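Local atomic coordinates of cobalamin biosynthesis protein CobN (Mycobacterium tuberculosis, PDB entry 7C6O), a protein that forms the large, catalytic subunit of cobaltochelatase, the enzyme that inserts cobalt into the corrin ring of a cobalamin precursor. Residues Tyr623-Arg628 with Trp655-Ala660; Ala661-Asp666 with Val1118-Val1123; His665-Thr670 with Asp686-Glu691. All blocks are in the same frame, centred on the assembly; numbering follows the deposited sequence.

Interaction 1: Tyr623-Arg628 with Trp655-Ala660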
loop_
_atom_site.group_PDB
_atom_site.type_symbol
_atom_site.label_atom_id
_atom_site.label_comp_id
_atom_site.label_asym_id
_atom_site.label_seq_id
_atom_site.Cartn_x
_atom_site.Cartn_y
_atom_site.Cartn_z
ATOM N N TYR A 623 -16.024 11.280 31.188
ATOM C CA TYR A 623 -15.213 11.547 32.365
ATOM C C TYR A 623 -15.312 13.031 32.679
ATOM O O TYR A 623 -15.667 13.838 31.816
ATOM C CB TYR A 623 -13.750 11.146 32.144
ATOM C CG TYR A 623 -13.097 11.915 31.016
ATOM C CD1 TYR A 623 -13.192 11.473 29.702
ATOM C CD2 TYR A 623 -12.398 13.093 31.263
ATOM C CE1 TYR A 623 -12.606 12.178 28.665
ATOM C CE2 TYR A 623 -11.811 13.806 30.232
ATOM C CZ TYR A 623 -11.918 13.343 28.936
ATOM O OH TYR A 623 -11.331 14.047 27.908
ATOM N N GLY A 624 -14.985 13.376 33.922
ATOM C CA GLY A 624 -14.883 14.774 34.311
ATOM C C GLY A 624 -16.124 15.575 33.974
ATOM O O GLY A 624 -17.259 15.132 34.184
ATOM N N ASP A 625 -15.910 16.772 33.425
ATOM C CA ASP A 625 -17.025 17.673 33.162
ATOM C C ASP A 625 -17.885 17.214 31.994
ATOM O O ASP A 625 -19.035 17.651 31.879
ATOM C CB ASP A 625 -16.508 19.089 32.913
ATOM C CG ASP A 625 -16.137 19.803 34.198
ATOM O OD1 ASP A 625 -16.711 19.461 35.257
ATOM O OD2 ASP A 625 -15.276 20.707 34.151
ATOM N N ILE A 626 -17.355 16.358 31.120
ATOM C CA ILE A 626 -18.190 15.741 30.095
ATOM C C ILE A 626 -19.224 14.831 30.742
ATOM O O ILE A 626 -20.403 14.836 30.366
ATOM C CB ILE A 626 -17.315 14.979 29.082
ATOM C CG1 ILE A 626 -16.466 15.956 28.269
ATOM C CG2 ILE A 626 -18.172 14.140 28.159
ATOM C CD1 ILE A 626 -15.457 15.271 27.376
ATOM N N ALA A 627 -18.804 14.046 31.738
ATOM C CA ALA A 627 -19.749 13.204 32.462
ATOM C C ALA A 627 -20.732 14.044 33.268
ATOM O O ALA A 627 -21.916 13.699 33.368
ATOM C CB ALA A 627 -18.995 12.230 33.369
ATOM N N ARG A 628 -20.263 15.152 33.850
ATOM C CA ARG A 628 -21.163 16.042 34.580
ATOM C C ARG A 628 -22.207 16.646 33.649
ATOM O O ARG A 628 -23.377 16.788 34.025
ATOM C CB ARG A 628 -20.362 17.145 35.276
ATOM C CG ARG A 628 -21.141 17.882 36.370
ATOM C CD ARG A 628 -20.440 19.171 36.787
ATOM N NE ARG A 628 -18.996 19.001 36.922
ATOM C CZ ARG A 628 -18.397 18.524 38.009
ATOM N NH1 ARG A 628 -19.116 18.172 39.066
ATOM N NH2 ARG A 628 -17.077 18.404 38.040
ATOM N N TRP A 655 -25.223 26.064 30.902
ATOM C CA TRP A 655 -24.406 27.075 30.239
ATOM C C TRP A 655 -23.174 27.416 31.067
ATOM O O TRP A 655 -22.082 27.604 30.518
ATOM C CB TRP A 655 -25.228 28.333 29.961
ATOM C CG TRP A 655 -24.484 29.312 29.115
ATOM C CD1 TRP A 655 -24.070 30.560 29.473
ATOM C CD2 TRP A 655 -24.031 29.105 27.774
ATOM N NE1 TRP A 655 -23.397 31.151 28.431
ATOM C CE2 TRP A 655 -23.358 30.277 27.376
ATOM C CE3 TRP A 655 -24.133 28.047 26.867
ATOM C CZ2 TRP A 655 -22.792 30.418 26.114
ATOM C CZ3 TRP A 655 -23.570 28.190 25.612
ATOM C CH2 TRP A 655 -22.911 29.367 25.248
ATOM N N THR A 656 -23.333 27.499 32.389
ATOM C CA THR A 656 -22.188 27.715 33.266
ATOM C C THR A 656 -21.150 26.612 33.091
ATOM O O THR A 656 -19.951 26.886 32.970
ATOM C CB THR A 656 -22.654 27.794 34.721
ATOM O OG1 THR A 656 -23.366 29.021 34.928
ATOM C CG2 THR A 656 -21.468 27.724 35.673
ATOM N N LEU A 657 -21.598 25.356 33.056
ATOM C CA LEU A 657 -20.669 24.244 32.873
ATOM C C LEU A 657 -19.995 24.306 31.507
ATOM O O LEU A 657 -18.774 24.147 31.400
ATOM C CB LEU A 657 -21.399 22.912 33.052
ATOM C CG LEU A 657 -20.569 21.657 32.768
ATOM C CD1 LEU A 657 -19.290 21.639 33.602
ATOM C CD2 LEU A 657 -21.394 20.411 33.030
ATOM N N ILE A 658 -20.779 24.540 30.451
ATOM C CA ILE A 658 -20.229 24.607 29.098
ATOM C C ILE A 658 -19.160 25.691 29.007
ATOM O O ILE A 658 -18.073 25.473 28.458
ATOM C CB ILE A 658 -21.356 24.834 28.073
ATOM C CG1 ILE A 658 -22.174 23.553 27.885
ATOM C CG2 ILE A 658 -20.794 25.314 26.737
ATOM C CD1 ILE A 658 -23.388 23.716 26.981
ATOM N N ARG A 659 -19.447 26.871 29.561
ATOM C CA ARG A 659 -18.476 27.961 29.521
ATOM C C ARG A 659 -17.260 27.653 30.385
ATOM O O ARG A 659 -16.120 27.875 29.962
ATOM C CB ARG A 659 -19.134 29.268 29.972
ATOM C CG ARG A 659 -20.124 29.849 28.972
ATOM C CD ARG A 659 -19.408 30.579 27.846
ATOM N NE ARG A 659 -18.887 31.870 28.290
ATOM C CZ ARG A 659 -18.043 32.620 27.588
ATOM N NH1 ARG A 659 -17.613 32.207 26.402
ATOM N NH2 ARG A 659 -17.624 33.782 28.073
ATOM N N ALA A 660 -17.481 27.127 31.592
ATOM C CA ALA A 660 -16.373 26.881 32.510
ATOM C C ALA A 660 -15.424 25.815 31.972
ATOM O O ALA A 660 -14.206 25.902 32.173
ATOM C CB ALA A 660 -16.912 26.479 33.884
#
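The isobutyl fork of L657 lies against D625 and R628, joining the last turns of helix 647-660 to the first turn of helix 624-642. The two helices form an antiparallel α-hairpin, tied at its far end by a short turn, so this contact is made at the hairpin's open end. L657 is the one side chain of 655-660 that carries it. Its CG is anti to the backbone N (chi1 175°), which directs both methyls across the gap. L657 CD1 approaches the carboxylate of D625, 3.7 Å from D625 CG. L657 CD2 turns toward the backbone, 3.8 Å from D625 O and 3.9 Å from R628 C, and it also comes within 4.1 Å of R628 CD. An apolar fork thus packs on the aliphatic parts and backbone of two charged residues, and on the carboxylate of D625. L657 also packs on L629 and L632, further along helix 624-642. I626, pointing away from L657, packs on M663 and on L689 and I692 of helix 675-694. D625 and R628, three residues apart on one helix, form a salt bridge. A bend at chi3 brings the guanidinium back over the turn, and two of its nitrogens converge in plane on a single oxygen: R628 NE lies 2.9 Å and R628 NH2 3.0 Å from D625 OD1.

Interaction 2: Ala661-Asp666 with Val1118-Val1123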
loop_
_atom_site.group_PDB
_atom_site.type_symbol
_atom_site.label_atom_id
_atom_site.label_comp_id
_atom_site.label_asym_id
_atom_site.label_seq_id
_atom_site.Cartn_x
_atom_site.Cartn_y
_atom_site.Cartn_z
ATOM N N ALA A 661 -15.956 24.809 31.283
ATOM C CA ALA A 661 -15.150 23.719 30.746
ATOM C C ALA A 661 -14.642 23.986 29.334
ATOM O O ALA A 661 -14.006 23.101 28.747
ATOM C CB ALA A 661 -15.953 22.414 30.760
ATOM N N LYS A 662 -14.904 25.172 28.781
ATOM C CA LYS A 662 -14.495 25.564 27.429
ATOM C C LYS A 662 -15.169 24.725 26.348
ATOM O O LYS A 662 -14.662 24.636 25.224
ATOM C CB LYS A 662 -12.969 25.502 27.254
ATOM C CG LYS A 662 -12.184 26.211 28.345
ATOM C CD LYS A 662 -12.578 27.668 28.459
ATOM C CE LYS A 662 -12.155 28.458 27.235
ATOM N NZ LYS A 662 -12.604 29.874 27.338
ATOM N N MET A 663 -16.308 24.104 26.654
ATOM C CA MET A 663 -17.000 23.309 25.648
ATOM C C MET A 663 -17.660 24.162 24.577
ATOM O O MET A 663 -18.039 23.624 23.531
ATOM C CB MET A 663 -18.045 22.414 26.307
ATOM C CG MET A 663 -17.449 21.358 27.213
ATOM S SD MET A 663 -18.734 20.567 28.188
ATOM C CE MET A 663 -17.752 19.430 29.166
ATOM N N ASP A 664 -17.805 25.470 24.807
ATOM C CA ASP A 664 -18.272 26.351 23.747
ATOM C C ASP A 664 -17.307 26.370 22.571
ATOM O O ASP A 664 -17.717 26.689 21.450
ATOM C CB ASP A 664 -18.494 27.767 24.289
ATOM C CG ASP A 664 -17.289 28.308 25.033
ATOM O OD1 ASP A 664 -16.521 27.507 25.608
ATOM O OD2 ASP A 664 -17.115 29.544 25.049
ATOM N N HIS A 665 -16.039 26.023 22.800
ATOM C CA HIS A 665 -15.108 25.841 21.693
ATOM C C HIS A 665 -15.439 24.578 20.907
ATOM O O HIS A 665 -15.535 24.609 19.673
ATOM C CB HIS A 665 -13.672 25.798 22.222
ATOM C CG HIS A 665 -12.636 25.658 21.150
ATOM N ND1 HIS A 665 -11.718 24.630 21.130
ATOM C CD2 HIS A 665 -12.378 26.414 20.057
ATOM C CE1 HIS A 665 -10.936 24.761 20.073
ATOM N NE2 HIS A 665 -11.317 25.834 19.404
ATOM N N ASP A 666 -15.621 23.453 21.609
ATOM C CA ASP A 666 -16.025 22.212 20.952
ATOM C C ASP A 666 -17.306 22.400 20.153
ATOM O O ASP A 666 -17.444 21.866 19.044
ATOM C CB ASP A 666 -16.234 21.106 21.987
ATOM C CG ASP A 666 -15.042 20.912 22.888
ATOM O OD1 ASP A 666 -14.665 21.871 23.593
ATOM O OD2 ASP A 666 -14.496 19.790 22.907
ATOM N N VAL A 1118 -11.090 14.634 18.959
ATOM C CA VAL A 1118 -9.956 13.756 19.237
ATOM C C VAL A 1118 -9.302 14.139 20.558
ATOM O O VAL A 1118 -8.888 13.272 21.339
ATOM C CB VAL A 1118 -8.955 13.801 18.065
ATOM C CG1 VAL A 1118 -7.638 13.149 18.448
ATOM C CG2 VAL A 1118 -9.551 13.122 16.840
ATOM N N PHE A 1119 -9.223 15.443 20.839
ATOM C CA PHE A 1119 -8.589 15.908 22.070
ATOM C C PHE A 1119 -9.312 15.368 23.298
ATOM O O PHE A 1119 -8.685 14.825 24.215
ATOM C CB PHE A 1119 -8.553 17.439 22.091
ATOM C CG PHE A 1119 -7.681 18.016 23.177
ATOM C CD1 PHE A 1119 -6.312 18.133 22.996
ATOM C CD2 PHE A 1119 -8.231 18.447 24.373
ATOM C CE1 PHE A 1119 -5.509 18.667 23.988
ATOM C CE2 PHE A 1119 -7.434 18.984 25.367
ATOM C CZ PHE A 1119 -6.072 19.094 25.175
ATOM N N ARG A 1120 -10.640 15.489 23.326
ATOM C CA ARG A 1120 -11.380 15.062 24.509
ATOM C C ARG A 1120 -11.598 13.553 24.537
ATOM O O ARG A 1120 -11.503 12.937 25.602
ATOM C CB ARG A 1120 -12.719 15.791 24.585
ATOM C CG ARG A 1120 -12.601 17.285 24.819
ATOM C CD ARG A 1120 -13.901 17.810 25.376
ATOM N NE ARG A 1120 -13.986 19.266 25.381
ATOM C CZ ARG A 1120 -13.708 20.031 26.431
ATOM N NH1 ARG A 1120 -13.310 19.482 27.571
ATOM N NH2 ARG A 1120 -13.832 21.348 26.336
ATOM N N ALA A 1121 -11.896 12.936 23.388
ATOM C CA ALA A 1121 -12.191 11.508 23.387
ATOM C C ALA A 1121 -10.948 10.642 23.538
ATOM O O ALA A 1121 -11.066 9.484 23.957
ATOM C CB ALA A 1121 -12.936 11.113 22.106
ATOM N N ARG A 1122 -9.763 11.163 23.219
ATOM C CA ARG A 1122 -8.573 10.322 23.228
ATOM C C ARG A 1122 -7.389 10.998 23.911
ATOM O O ARG A 1122 -6.819 10.438 24.852
ATOM C CB ARG A 1122 -8.206 9.923 21.793
ATOM C CG ARG A 1122 -7.339 8.671 21.684
ATOM C CD ARG A 1122 -5.860 9.010 21.652
ATOM N NE ARG A 1122 -5.497 9.771 20.458
ATOM C CZ ARG A 1122 -4.326 10.374 20.285
ATOM N NH1 ARG A 1122 -3.400 10.312 21.236
ATOM N NH2 ARG A 1122 -4.082 11.046 19.165
ATOM N N VAL A 1123 -7.024 12.201 23.452
ATOM C CA VAL A 1123 -5.744 12.804 23.826
ATOM C C VAL A 1123 -5.626 12.947 25.341
ATOM O O VAL A 1123 -4.625 12.538 25.941
ATOM C CB VAL A 1123 -5.558 14.157 23.117
ATOM C CG1 VAL A 1123 -4.304 14.853 23.620
ATOM C CG2 VAL A 1123 -5.484 13.958 21.606
HETATM O O HOH W 1 -12.672 21.031 29.979
#
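The guanidinium of R1120 carries M663 CG over one face, 3.7 Å above the plane and displaced toward the rim, while its edge is occupied by oxygens: the carboxylate of D666, the carbonyls of A661 and K662, and a water. R1120 grips D666 side-on in a salt bridge. R1120 NE reaches D666 OD2 at 2.6 Å and R1120 NH2 reaches D666 OD1 at 2.9 Å, each nitrogen with its own oxygen. The two planes are turned 35° against each other; the guanidinium keeps both oxygens close to its own plane, but OD1 is met on its syn side and well out of the carboxylate plane, and OD2 from above that plane. R1120 NH2 also donates to A661 O at 3.0 Å, so two acceptors hold this one nitrogen. The water links NH1 of R1120 to the same carbonyl, accepting at 2.9 Å from NH1. R1120 spans the gap because its chain is extended from CG to NE. K662, with positive phi, is the first residue to leave helix 647-660 and closes it in a Schellman motif; A661 O lies at this C-terminal end, where a cation probably interacts favourably with the helix dipole. R1120 itself stands on a helix widened by a π-type turn, V1118 O accepting from both R1122 N and V1123 N. Its side chain is further bordered by W1163 of helix 1162-1174, which also touches K662 and D666, and by I626 of helix 624-642, which touches M663 too; helix 1111-1123 is thereby tied to both.

Interaction 3: His665-Thr670 with Asp686-Glu691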
loop_
_atom_site.group_PDB
_atom_site.type_symbol
_atom_site.label_atom_id
_atom_site.label_comp_id
_atom_site.label_asym_id
_atom_site.label_seq_id
_atom_site.Cartn_x
_atom_site.Cartn_y
_atom_site.Cartn_z
ATOM N N HIS A 665 -16.039 26.023 22.800
ATOM C CA HIS A 665 -15.108 25.841 21.693
ATOM C C HIS A 665 -15.439 24.578 20.907
ATOM O O HIS A 665 -15.535 24.609 19.673
ATOM C CB HIS A 665 -13.672 25.798 22.222
ATOM C CG HIS A 665 -12.636 25.658 21.150
ATOM N ND1 HIS A 665 -11.718 24.630 21.130
ATOM C CD2 HIS A 665 -12.378 26.414 20.057
ATOM C CE1 HIS A 665 -10.936 24.761 20.073
ATOM N NE2 HIS A 665 -11.317 25.834 19.404
ATOM N N ASP A 666 -15.621 23.453 21.609
ATOM C CA ASP A 666 -16.025 22.212 20.952
ATOM C C ASP A 666 -17.306 22.400 20.153
ATOM O O ASP A 666 -17.444 21.866 19.044
ATOM C CB ASP A 666 -16.234 21.106 21.987
ATOM C CG ASP A 666 -15.042 20.912 22.888
ATOM O OD1 ASP A 666 -14.665 21.871 23.593
ATOM O OD2 ASP A 666 -14.496 19.790 22.907
ATOM N N LEU A 667 -18.255 23.151 20.704
ATOM C CA LEU A 667 -19.592 23.274 20.145
ATOM C C LEU A 667 -19.734 24.436 19.171
ATOM O O LEU A 667 -20.818 24.618 18.605
ATOM C CB LEU A 667 -20.610 23.419 21.280
ATOM C CG LEU A 667 -20.665 22.226 22.236
ATOM C CD1 LEU A 667 -21.415 22.581 23.507
ATOM C CD2 LEU A 667 -21.308 21.024 21.556
ATOM N N GLY A 668 -18.678 25.214 18.958
ATOM C CA GLY A 668 -18.752 26.330 18.026
ATOM C C GLY A 668 -19.744 27.398 18.429
ATOM O O GLY A 668 -20.437 27.957 17.569
ATOM N N LEU A 669 -19.830 27.697 19.722
ATOM C CA LEU A 669 -20.790 28.662 20.247
ATOM C C LEU A 669 -20.062 29.959 20.575
ATOM O O LEU A 669 -19.325 30.032 21.563
ATOM C CB LEU A 669 -21.494 28.103 21.480
ATOM C CG LEU A 669 -22.354 26.860 21.249
ATOM C CD1 LEU A 669 -22.887 26.333 22.573
ATOM C CD2 LEU A 669 -23.493 27.174 20.288
ATOM N N THR A 670 -20.276 30.984 19.748
ATOM C CA THR A 670 -19.669 32.288 19.983
ATOM C C THR A 670 -20.415 33.100 21.032
ATOM O O THR A 670 -19.853 34.063 21.566
ATOM C CB THR A 670 -19.606 33.086 18.678
ATOM O OG1 THR A 670 -20.930 33.245 18.152
ATOM C CG2 THR A 670 -18.738 32.369 17.653
ATOM N N ASP A 686 -26.407 17.095 22.711
ATOM C CA ASP A 686 -26.745 15.680 22.849
ATOM C C ASP A 686 -26.003 14.828 21.829
ATOM O O ASP A 686 -25.401 13.804 22.173
ATOM C CB ASP A 686 -28.255 15.486 22.684
ATOM C CG ASP A 686 -28.978 15.341 24.004
ATOM O OD1 ASP A 686 -28.377 14.810 24.961
ATOM O OD2 ASP A 686 -30.157 15.750 24.077
ATOM N N GLY A 687 -26.056 15.228 20.557
ATOM C CA GLY A 687 -25.375 14.466 19.525
ATOM C C GLY A 687 -23.867 14.487 19.686
ATOM O O GLY A 687 -23.199 13.469 19.484
ATOM N N TRP A 688 -23.313 15.643 20.057
ATOM C CA TRP A 688 -21.869 15.752 20.253
ATOM C C TRP A 688 -21.407 14.874 21.406
ATOM O O TRP A 688 -20.447 14.107 21.273
ATOM C CB TRP A 688 -21.482 17.211 20.498
ATOM C CG TRP A 688 -20.096 17.382 21.054
ATOM C CD1 TRP A 688 -18.919 17.246 20.377
ATOM C CD2 TRP A 688 -19.746 17.728 22.402
ATOM N NE1 TRP A 688 -17.857 17.481 21.219
ATOM C CE2 TRP A 688 -18.338 17.780 22.467
ATOM C CE3 TRP A 688 -20.485 17.998 23.558
ATOM C CZ2 TRP A 688 -17.656 18.091 23.643
ATOM C CZ3 TRP A 688 -19.806 18.307 24.725
ATOM C CH2 TRP A 688 -18.406 18.352 24.758
ATOM N N LEU A 689 -22.084 14.976 22.552
ATOM C CA LEU A 689 -21.742 14.141 23.697
ATOM C C LEU A 689 -21.856 12.662 23.352
ATOM O O LEU A 689 -20.977 11.865 23.702
ATOM C CB LEU A 689 -22.643 14.496 24.881
ATOM C CG LEU A 689 -22.669 13.532 26.067
ATOM C CD1 LEU A 689 -21.287 13.387 26.666
ATOM C CD2 LEU A 689 -23.656 14.013 27.115
ATOM N N CYS A 690 -22.927 12.282 22.651
ATOM C CA CYS A 690 -23.113 10.888 22.267
ATOM C C CYS A 690 -21.954 10.391 21.412
ATOM O O CYS A 690 -21.450 9.282 21.622
ATOM C CB CYS A 690 -24.438 10.727 21.521
ATOM S SG CYS A 690 -24.788 9.042 20.959
ATOM N N GLU A 691 -21.498 11.208 20.463
ATOM C CA GLU A 691 -20.485 10.741 19.521
ATOM C C GLU A 691 -19.106 10.636 20.169
ATOM O O GLU A 691 -18.362 9.687 19.895
ATOM C CB GLU A 691 -20.460 11.652 18.293
ATOM C CG GLU A 691 -21.694 11.463 17.410
ATOM C CD GLU A 691 -21.632 12.231 16.102
ATOM O OE1 GLU A 691 -20.827 13.178 16.000
ATOM O OE2 GLU A 691 -22.396 11.882 15.176
HETATM O O HOH W 2 -14.956 17.801 21.201
#
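L667 CD2 rests 3.4 Å above the plane of the W688 indole, displaced toward its rim, with ring atoms CD2 and CE3 of W688 each 3.7 Å from that methyl. The leucine and the indole cross at about a right angle. With chi1 at 165°, W688 swings its ring away from the backbone N and off helix 675-694, toward the 665-670 turn. L667 bears its CG beside the backbone N instead, anti to the carbonyl carbon (chi1 -61°); its CB does not point at the helix, yet the branch ends there. The same side chain touches H684 and V685, one turn earlier on that helix. L667 follows D666 where the short, weakly bonded helix 663-666 closes in a Schellman motif: G668 takes positive phi, G668 N bonds to H665 O at 3.3 Å, and L669 N probably bonds to D664 O. A short loop then leads into helix 675-694, so the two partners are consecutive helices of the chain. D666 meets the benzo end of the indole with its CB, 3.7 Å from W688 CZ2, its carboxylate plane inclined 63° to the ring. Although D666 OD2 is held chiefly by R1120, it also accepts from a water 2.7 Å away. That water lies in the indole plane at its edge and accepts from W688 NE1 at 2.9 Å.

The three contacts cluster on one side of the chain, their centres 9 to 11 Å apart. Interaction 1 closes before interactions 2 and 3 open, and the first segments of these two overlap at H665 and D666 on helix 663-666. Helix 647-660 leads directly into that short helix, which then faces helix 1111-1123, some 450 residues later, and helix 675-694, nearby in sequence. Y623 OH, probably hydrogen-bonded to R1120 O, links interactions 1 and 2; I626 against L689 links 1 and 3; and W688 packs against both M663 and R1120 between 2 and 3. A local group of helices is thereby joined to the C-terminal part of the catalytic subunit.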